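Local coordinates for organic hydroperoxide resistance protein (PDB 1USP) that probably detoxifies organic hydroperoxides by thiol-based reduction to the corresponding alcohols, as other members of the OsmC/Ohr family do, at residues Ala56-Ala61 against Ser77-Arg82; Gly112-Ala117 against Val133-Arg138. One frame throughout, in Å; residues are numbered along the deposited sequence.

How the interactions relate
Two helices pack on one mixed sheet: helix 46-68 on strand 78-88 in interaction 1, helix 107-120 on strand 134-137 in interaction 2. Strand 91-101 lies between these two outer strands, and the centres of the contacts are about 10 Å apart. The helices also touch each other, with Phe58 CE2 3.7 Å from Met114 O and Ala61 CB 3.7 Å from Ala117 O. Away from the helices, Arg82 NH1 and Lys136 NZ approach to 3.6 Å because both form salt bridges with Glu97 and Glu99. Interaction 1 includes Cys57, disulfide-bonded to Cys121 just beyond helix 107-120; by analogy with the family, this pair probably serves peroxide reduction.

Interaction 1 (Ala56-Ala61 against Ser77-Arg82); sequences ACFQGA and STITAR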
ATOM      1  N   ALA A  56       8.397   0.235  -4.103  1.00 16.56           N
ATOM      2  CA  ALA A  56       9.416   0.709  -3.165  1.00 18.29           C
ATOM      3  C   ALA A  56       9.969  -0.441  -2.296  1.00 19.07           C
ATOM      4  O   ALA A  56      11.168  -0.507  -2.015  1.00 18.68           O
ATOM      5  CB  ALA A  56       8.841   1.816  -2.295  1.00 19.38           C
ATOM      6  N   CYS A  57       9.082  -1.350  -1.897  1.00 18.17           N
ATOM      7  CA  CYS A  57       9.431  -2.489  -1.044  1.00 19.77           C
ATOM      8  C   CYS A  57      10.355  -3.446  -1.786  1.00 20.59           C
ATOM      9  O   CYS A  57      11.292  -3.998  -1.216  1.00 19.52           O
ATOM     10  CB  CYS A  57       8.145  -3.223  -0.636  1.00 21.13           C
ATOM     11  SG  CYS A  57       8.383  -4.559   0.565  1.00 25.70           S
ATOM     12  N   PHE A  58      10.079  -3.641  -3.070  1.00 20.43           N
ATOM     13  CA  PHE A  58      10.930  -4.484  -3.918  1.00 21.12           C
ATOM     14  C   PHE A  58      12.307  -3.874  -4.080  1.00 20.31           C
ATOM     15  O   PHE A  58      13.281  -4.582  -4.113  1.00 20.04           O
ATOM     16  CB  PHE A  58      10.298  -4.723  -5.290  1.00 21.00           C
ATOM     17  CG  PHE A  58       9.988  -6.158  -5.561  1.00 22.16           C
ATOM     18  CD1 PHE A  58       9.165  -6.867  -4.705  1.00 22.87           C
ATOM     19  CD2 PHE A  58      10.529  -6.810  -6.665  1.00 21.78           C
ATOM     20  CE1 PHE A  58       8.889  -8.201  -4.947  1.00 25.16           C
ATOM     21  CE2 PHE A  58      10.235  -8.133  -6.909  1.00 23.00           C
ATOM     22  CZ  PHE A  58       9.423  -8.826  -6.048  1.00 23.87           C
ATOM     23  N   GLN A  59      12.382  -2.554  -4.178  1.00 22.40           N
ATOM     24  CA  GLN A  59      13.662  -1.862  -4.249  1.00 23.44           C
ATOM     25  C   GLN A  59      14.455  -2.010  -2.951  1.00 24.79           C
ATOM     26  O   GLN A  59      15.669  -2.211  -2.994  1.00 27.08           O
ATOM     27  CB  GLN A  59      13.475  -0.376  -4.602  1.00 24.06           C
ATOM     28  CG  GLN A  59      13.253  -0.128  -6.086  1.00 25.20           C
ATOM     29  CD  GLN A  59      14.538  -0.265  -6.922  1.00 27.25           C
ATOM     30  OE1 GLN A  59      15.580  -0.665  -6.404  1.00 26.97           O
ATOM     31  NE2 GLN A  59      14.453   0.067  -8.214  1.00 26.57           N
ATOM     32  N   GLY A  60      13.779  -1.923  -1.808  1.00 24.35           N
ATOM     33  CA  GLY A  60      14.410  -2.181  -0.519  1.00 25.40           C
ATOM     34  C   GLY A  60      14.889  -3.618  -0.426  1.00 25.67           C
ATOM     35  O   GLY A  60      16.007  -3.904   0.046  1.00 26.20           O
ATOM     36  N   ALA A  61      14.057  -4.535  -0.909  1.00 23.51           N
ATOM     37  CA  ALA A  61      14.416  -5.956  -0.933  1.00 24.60           C
ATOM     38  C   ALA A  61      15.638  -6.221  -1.825  1.00 25.99           C
ATOM     39  O   ALA A  61      16.472  -7.074  -1.511  1.00 26.98           O
ATOM     40  CB  ALA A  61      13.265  -6.769  -1.374  1.00 22.66           C
ATOM     41  N   SER A  77      18.405   0.870 -12.129  1.00 36.23           N
ATOM     42  CA  SER A  77      17.472  -0.249 -12.070  1.00 33.76           C
ATOM     43  C   SER A  77      16.122   0.275 -11.564  1.00 30.83           C
ATOM     44  O   SER A  77      16.046   1.154 -10.709  1.00 30.77           O
ATOM     45  CB  SER A  77      17.996  -1.395 -11.193  1.00 34.40           C
ATOM     46  OG  SER A  77      19.146  -2.017 -11.775  1.00 35.03           O
ATOM     47  N   THR A  78      15.062  -0.307 -12.088  1.00 29.07           N
ATOM     48  CA  THR A  78      13.729   0.263 -11.999  1.00 26.97           C
ATOM     49  C   THR A  78      12.718  -0.885 -11.720  1.00 23.18           C
ATOM     50  O   THR A  78      12.845  -1.932 -12.308  1.00 20.97           O
ATOM     51  CB  THR A  78      13.544   1.000 -13.361  1.00 28.76           C
ATOM     52  OG1 THR A  78      13.312   2.403 -13.148  1.00 33.59           O
ATOM     53  CG2 THR A  78      12.401   0.501 -14.165  1.00 26.66           C
ATOM     54  N   ILE A  79      11.766  -0.694 -10.795  1.00 20.18           N
ATOM     55  CA  ILE A  79      10.699  -1.655 -10.527  1.00 18.09           C
ATOM     56  C   ILE A  79       9.349  -0.964 -10.735  1.00 17.22           C
ATOM     57  O   ILE A  79       9.091   0.061 -10.141  1.00 15.74           O
ATOM     58  CB  ILE A  79      10.779  -2.198  -9.061  1.00 18.26           C
ATOM     59  CG1 ILE A  79      12.120  -2.868  -8.767  1.00 17.51           C
ATOM     60  CG2 ILE A  79       9.642  -3.180  -8.783  1.00 18.90           C
ATOM     61  CD1 ILE A  79      12.323  -4.211  -9.449  1.00 18.33           C
ATOM     62  N   THR A  80       8.511  -1.534 -11.586  1.00 18.28           N
ATOM     63  CA  THR A  80       7.168  -1.023 -11.848  1.00 18.86           C
ATOM     64  C   THR A  80       6.119  -2.000 -11.313  1.00 19.29           C
ATOM     65  O   THR A  80       6.093  -3.184 -11.688  1.00 20.75           O
ATOM     66  CB  THR A  80       6.998  -0.812 -13.365  1.00 18.75           C
ATOM     67  OG1 THR A  80       8.001   0.094 -13.844  1.00 19.36           O
ATOM     68  CG2 THR A  80       5.680  -0.138 -13.697  1.00 20.54           C
ATOM     69  N   ALA A  81       5.271  -1.517 -10.407  1.00 17.45           N
ATOM     70  CA  ALA A  81       4.099  -2.265  -9.964  1.00 15.24           C
ATOM     71  C   ALA A  81       2.826  -1.813 -10.673  1.00 15.69           C
ATOM     72  O   ALA A  81       2.558  -0.616 -10.764  1.00 15.71           O
ATOM     73  CB  ALA A  81       3.937  -2.119  -8.475  1.00 15.07           C
ATOM     74  N   ARG A  82       2.045  -2.775 -11.151  1.00 16.51           N
ATOM     75  CA  ARG A  82       0.727  -2.543 -11.710  1.00 18.32           C
ATOM     76  C   ARG A  82      -0.287  -3.251 -10.817  1.00 18.55           C
ATOM     77  O   ARG A  82      -0.229  -4.465 -10.622  1.00 18.55           O
ATOM     78  CB  ARG A  82       0.653  -3.053 -13.158  1.00 20.07           C
ATOM     79  CG  ARG A  82       1.461  -2.202 -14.120  1.00 24.00           C
ATOM     80  CD  ARG A  82       1.593  -2.766 -15.558  1.00 27.17           C
ATOM     81  NE  ARG A  82       2.751  -2.161 -16.213  1.00 30.55           N
ATOM     82  CZ  ARG A  82       3.894  -2.775 -16.518  1.00 32.15           C
ATOM     83  NH1 ARG A  82       4.070  -4.072 -16.298  1.00 32.42           N
ATOM     84  NH2 ARG A  82       4.870  -2.071 -17.079  1.00 33.18           N
TER
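Apolar packing between Phe58 and Ile79 joins helix 46-68 to strand 78-88; the axes of 56-61 and 78-82 approach to 8.3 Å and run roughly antiparallel (146°). Phe58 CB lies 3.9 Å from Ile79 CG2, while Ile79 CD1 reaches the edge of the phenyl ring, near its plane. The branched isoleucine can thus meet both the base and the rim of the aromatic side chain. Leu98, Met114 and Ala117 also pack on Phe58, building an apolar core between sheet and helices.

The polar component comes from Gln59. A bend at chi2 (-75°) carries its amide past Ile79 in the opposite direction to that side chain, and NE2 stands 3.8 Å from Ile79 CG1. It then gives a weak hydrogen bond to Ser77 O, 3.2 Å long and bent to 135° at the hydrogen. The stronger partner of NE2 is a backbone group of the neighbouring subunit, whose strand pairs antiparallel with 78-82 and continues the sheet.

Glutamine suits this subunit boundary because its uncharged amide can serve both chains from a buried position. Phe58, in contact with Cys121 and following disulfide-bonded Cys57, places the apolar core directly beside the cysteine pair.

Interaction 2 (Gly112-Ala117 against Val133-Arg138); sequences GLMHAA and VRLKVR
Met114, Leu135 and Val137 form an apolar helix-on-sheet contact towards the surface of the chain, where helix 107-120 covers strand 134-137 at an outer edge of the mixed sheet. The axes of 112-117 and 134-137 approach to 8.8 Å, with 149° between their N-to-C directions. Met114, present as selenomethionine, has the largest share of the buried surface: its CG is 3.6 Å from Val137 CG2, the two side chains crossing at a slant. Bends at chi2 (-57°) and chi3 (-81°) fold the flexible chain back on itself, so that Met114 CE comes within 3.4 Å of Lys136 O. Leucine suits position 135 because its branches split the work, Leu135 CD2 turning to Met114 CE at 4.4 Å while CD1 serves the helix backbone and His115. The chain makes a beta-alpha-beta crossover here: it leaves strand 91-101, passes through helices 107-120 and 122-127, and returns as strand 134-137, parallel to 91-101. As in any extended strand, side chains alternate: Leu135 and Val137 face the helix, whereas Lys136 points away and forms salt bridges with Glu97 and Glu99. At the more exposed margin, Leu135 CD1 reaches Met114 O at 4.0 Å and sits over one face of the His115 imidazole, offset toward its rim.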
ATOM      1  N   GLY A 112      16.815 -13.835 -11.576  1.00 21.59           N
ATOM      2  CA  GLY A 112      17.338 -14.162 -10.256  1.00 21.07           C
ATOM      3  C   GLY A 112      16.999 -13.138  -9.186  1.00 20.01           C
ATOM      4  O   GLY A 112      16.527 -13.478  -8.099  1.00 19.47           O
ATOM      5  N   LEU A 113      17.235 -11.874  -9.496  1.00 18.70           N
ATOM      6  CA  LEU A 113      17.005 -10.800  -8.536  1.00 19.09           C
ATOM      7  C   LEU A 113      15.523 -10.634  -8.201  1.00 18.41           C
ATOM      8  O   LEU A 113      15.189 -10.371  -7.069  1.00 18.93           O
ATOM      9  CB  LEU A 113      17.506  -9.483  -9.101  1.00 21.66           C
ATOM     10  CG  LEU A 113      19.016  -9.418  -9.269  1.00 21.64           C
ATOM     11  CD1 LEU A 113      19.381  -8.143  -9.957  1.00 23.84           C
ATOM     12  CD2 LEU A 113      19.689  -9.537  -7.910  1.00 23.49           C
HETATM   13  N   MSE A 114      14.655 -10.787  -9.194  1.00 18.12           N
HETATM   14  CA  MSE A 114      13.219 -10.636  -8.989  1.00 19.20           C
HETATM   15  C   MSE A 114      12.716 -11.702  -8.029  1.00 19.66           C
HETATM   16  O   MSE A 114      11.869 -11.438  -7.194  1.00 19.14           O
HETATM   17  CB  MSE A 114      12.448 -10.743 -10.308  1.00 20.48           C
HETATM   18  CG  MSE A 114      12.604  -9.560 -11.285  1.00 21.88           C
HETATM   19 SE   MSE A 114      12.098  -7.833 -10.555  1.00 25.66          SE
HETATM   20  CE  MSE A 114      10.149  -8.003 -10.791  1.00 23.18           C
ATOM     21  N   HIS A 115      13.234 -12.922  -8.148  1.00 19.05           N
ATOM     22  CA  HIS A 115      12.775 -13.995  -7.267  1.00 18.61           C
ATOM     23  C   HIS A 115      13.291 -13.807  -5.847  1.00 18.06           C
ATOM     24  O   HIS A 115      12.560 -14.020  -4.872  1.00 19.86           O
ATOM     25  CB  HIS A 115      13.195 -15.354  -7.834  1.00 18.73           C
ATOM     26  CG  HIS A 115      12.416 -15.759  -9.046  1.00 20.04           C
ATOM     27  ND1 HIS A 115      11.260 -16.494  -8.971  1.00 20.86           N
ATOM     28  CD2 HIS A 115      12.612 -15.505 -10.361  1.00 24.17           C
ATOM     29  CE1 HIS A 115      10.800 -16.715 -10.188  1.00 23.03           C
ATOM     30  NE2 HIS A 115      11.599 -16.122 -11.051  1.00 24.37           N
ATOM     31  N   ALA A 116      14.543 -13.383  -5.740  1.00 17.42           N
ATOM     32  CA  ALA A 116      15.176 -13.091  -4.464  1.00 18.27           C
ATOM     33  C   ALA A 116      14.455 -11.983  -3.694  1.00 19.84           C
ATOM     34  O   ALA A 116      14.202 -12.100  -2.495  1.00 21.24           O
ATOM     35  CB  ALA A 116      16.639 -12.706  -4.699  1.00 17.92           C
ATOM     36  N   ALA A 117      14.132 -10.907  -4.395  1.00 19.10           N
ATOM     37  CA  ALA A 117      13.376  -9.815  -3.831  1.00 19.40           C
ATOM     38  C   ALA A 117      11.990 -10.273  -3.414  1.00 20.30           C
ATOM     39  O   ALA A 117      11.504  -9.868  -2.372  1.00 19.68           O
ATOM     40  CB  ALA A 117      13.272  -8.693  -4.824  1.00 20.32           C
ATOM     41  N   VAL A 133       0.561 -12.928  -7.943  1.00 22.78           N
ATOM     42  CA  VAL A 133       1.524 -11.931  -8.358  1.00 23.05           C
ATOM     43  C   VAL A 133       2.270 -12.440  -9.604  1.00 22.52           C
ATOM     44  O   VAL A 133       2.614 -13.598  -9.690  1.00 22.45           O
ATOM     45  CB  VAL A 133       2.533 -11.609  -7.216  1.00 24.50           C
ATOM     46  CG1 VAL A 133       3.573 -10.606  -7.677  1.00 25.24           C
ATOM     47  CG2 VAL A 133       1.802 -11.082  -5.981  1.00 25.73           C
ATOM     48  N   ARG A 134       2.467 -11.563 -10.574  1.00 21.01           N
ATOM     49  CA  ARG A 134       3.230 -11.871 -11.769  1.00 22.27           C
ATOM     50  C   ARG A 134       4.541 -11.121 -11.720  1.00 20.56           C
ATOM     51  O   ARG A 134       4.543  -9.897 -11.610  1.00 21.48           O
ATOM     52  CB  ARG A 134       2.434 -11.453 -13.008  1.00 23.70           C
ATOM     53  CG  ARG A 134       1.114 -12.183 -13.155  1.00 26.90           C
ATOM     54  CD  ARG A 134       0.378 -11.922 -14.463  1.00 29.24           C
ATOM     55  NE  ARG A 134      -0.151 -10.554 -14.593  1.00 30.64           N
ATOM     56  CZ  ARG A 134      -1.180 -10.062 -13.905  1.00 30.93           C
ATOM     57  NH1 ARG A 134      -1.822 -10.805 -13.025  1.00 30.73           N
ATOM     58  NH2 ARG A 134      -1.566  -8.802 -14.097  1.00 31.86           N
ATOM     59  N   LEU A 135       5.651 -11.845 -11.793  1.00 21.52           N
ATOM     60  CA  LEU A 135       6.993 -11.255 -11.842  1.00 22.14           C
ATOM     61  C   LEU A 135       7.507 -11.260 -13.270  1.00 24.02           C
ATOM     62  O   LEU A 135       7.510 -12.302 -13.935  1.00 23.83           O
ATOM     63  CB  LEU A 135       7.978 -12.051 -11.001  1.00 22.35           C
ATOM     64  CG  LEU A 135       7.647 -12.280  -9.531  1.00 22.26           C
ATOM     65  CD1 LEU A 135       8.690 -13.163  -8.901  1.00 23.41           C
ATOM     66  CD2 LEU A 135       7.531 -10.956  -8.818  1.00 22.72           C
ATOM     67  N   LYS A 136       7.976 -10.101 -13.714  1.00 24.11           N
ATOM     68  CA  LYS A 136       8.390  -9.888 -15.091  1.00 25.59           C
ATOM     69  C   LYS A 136       9.735  -9.175 -15.119  1.00 25.10           C
ATOM     70  O   LYS A 136      10.083  -8.434 -14.204  1.00 23.99           O
ATOM     71  CB  LYS A 136       7.341  -9.053 -15.846  1.00 28.40           C
ATOM     72  CG  LYS A 136       5.891  -9.568 -15.707  1.00 33.12           C
ATOM     73  CD  LYS A 136       4.881  -8.996 -16.752  1.00 36.54           C
ATOM     74  CE  LYS A 136       5.404  -7.782 -17.531  1.00 40.22           C
ATOM     75  NZ  LYS A 136       4.336  -7.030 -18.264  1.00 42.85           N
ATOM     76  N   VAL A 137      10.494  -9.410 -16.178  1.00 25.03           N
ATOM     77  CA  VAL A 137      11.716  -8.662 -16.438  1.00 26.67           C
ATOM     78  C   VAL A 137      11.589  -8.090 -17.850  1.00 28.42           C
ATOM     79  O   VAL A 137      11.263  -8.806 -18.787  1.00 27.96           O
ATOM     80  CB  VAL A 137      12.968  -9.562 -16.315  1.00 26.92           C
ATOM     81  CG1 VAL A 137      14.198  -8.864 -16.885  1.00 28.64           C
ATOM     82  CG2 VAL A 137      13.194  -9.956 -14.859  1.00 25.54           C
ATOM     83  N   ARG A 138      11.807  -6.791 -17.978  1.00 32.06           N
ATOM     84  CA  ARG A 138      11.874  -6.133 -19.277  1.00 36.06           C
ATOM     85  C   ARG A 138      13.358  -6.054 -19.687  1.00 37.58           C
ATOM     86  O   ARG A 138      13.698  -6.247 -20.859  1.00 40.94           O
ATOM     87  CB  ARG A 138      11.214  -4.753 -19.158  1.00 37.80           C
ATOM     88  CG  ARG A 138      11.198  -3.906 -20.420  1.00 41.12           C
ATOM     89  CD  ARG A 138      10.542  -2.531 -20.234  1.00 43.45           C
ATOM     90  NE  ARG A 138      11.258  -1.727 -19.242  1.00 45.52           N
ATOM     91  CZ  ARG A 138      11.236  -0.398 -19.156  1.00 47.19           C
ATOM     92  NH1 ARG A 138      10.529   0.338 -20.005  1.00 47.91           N
ATOM     93  NH2 ARG A 138      11.933   0.207 -18.196  1.00 47.68           N
TER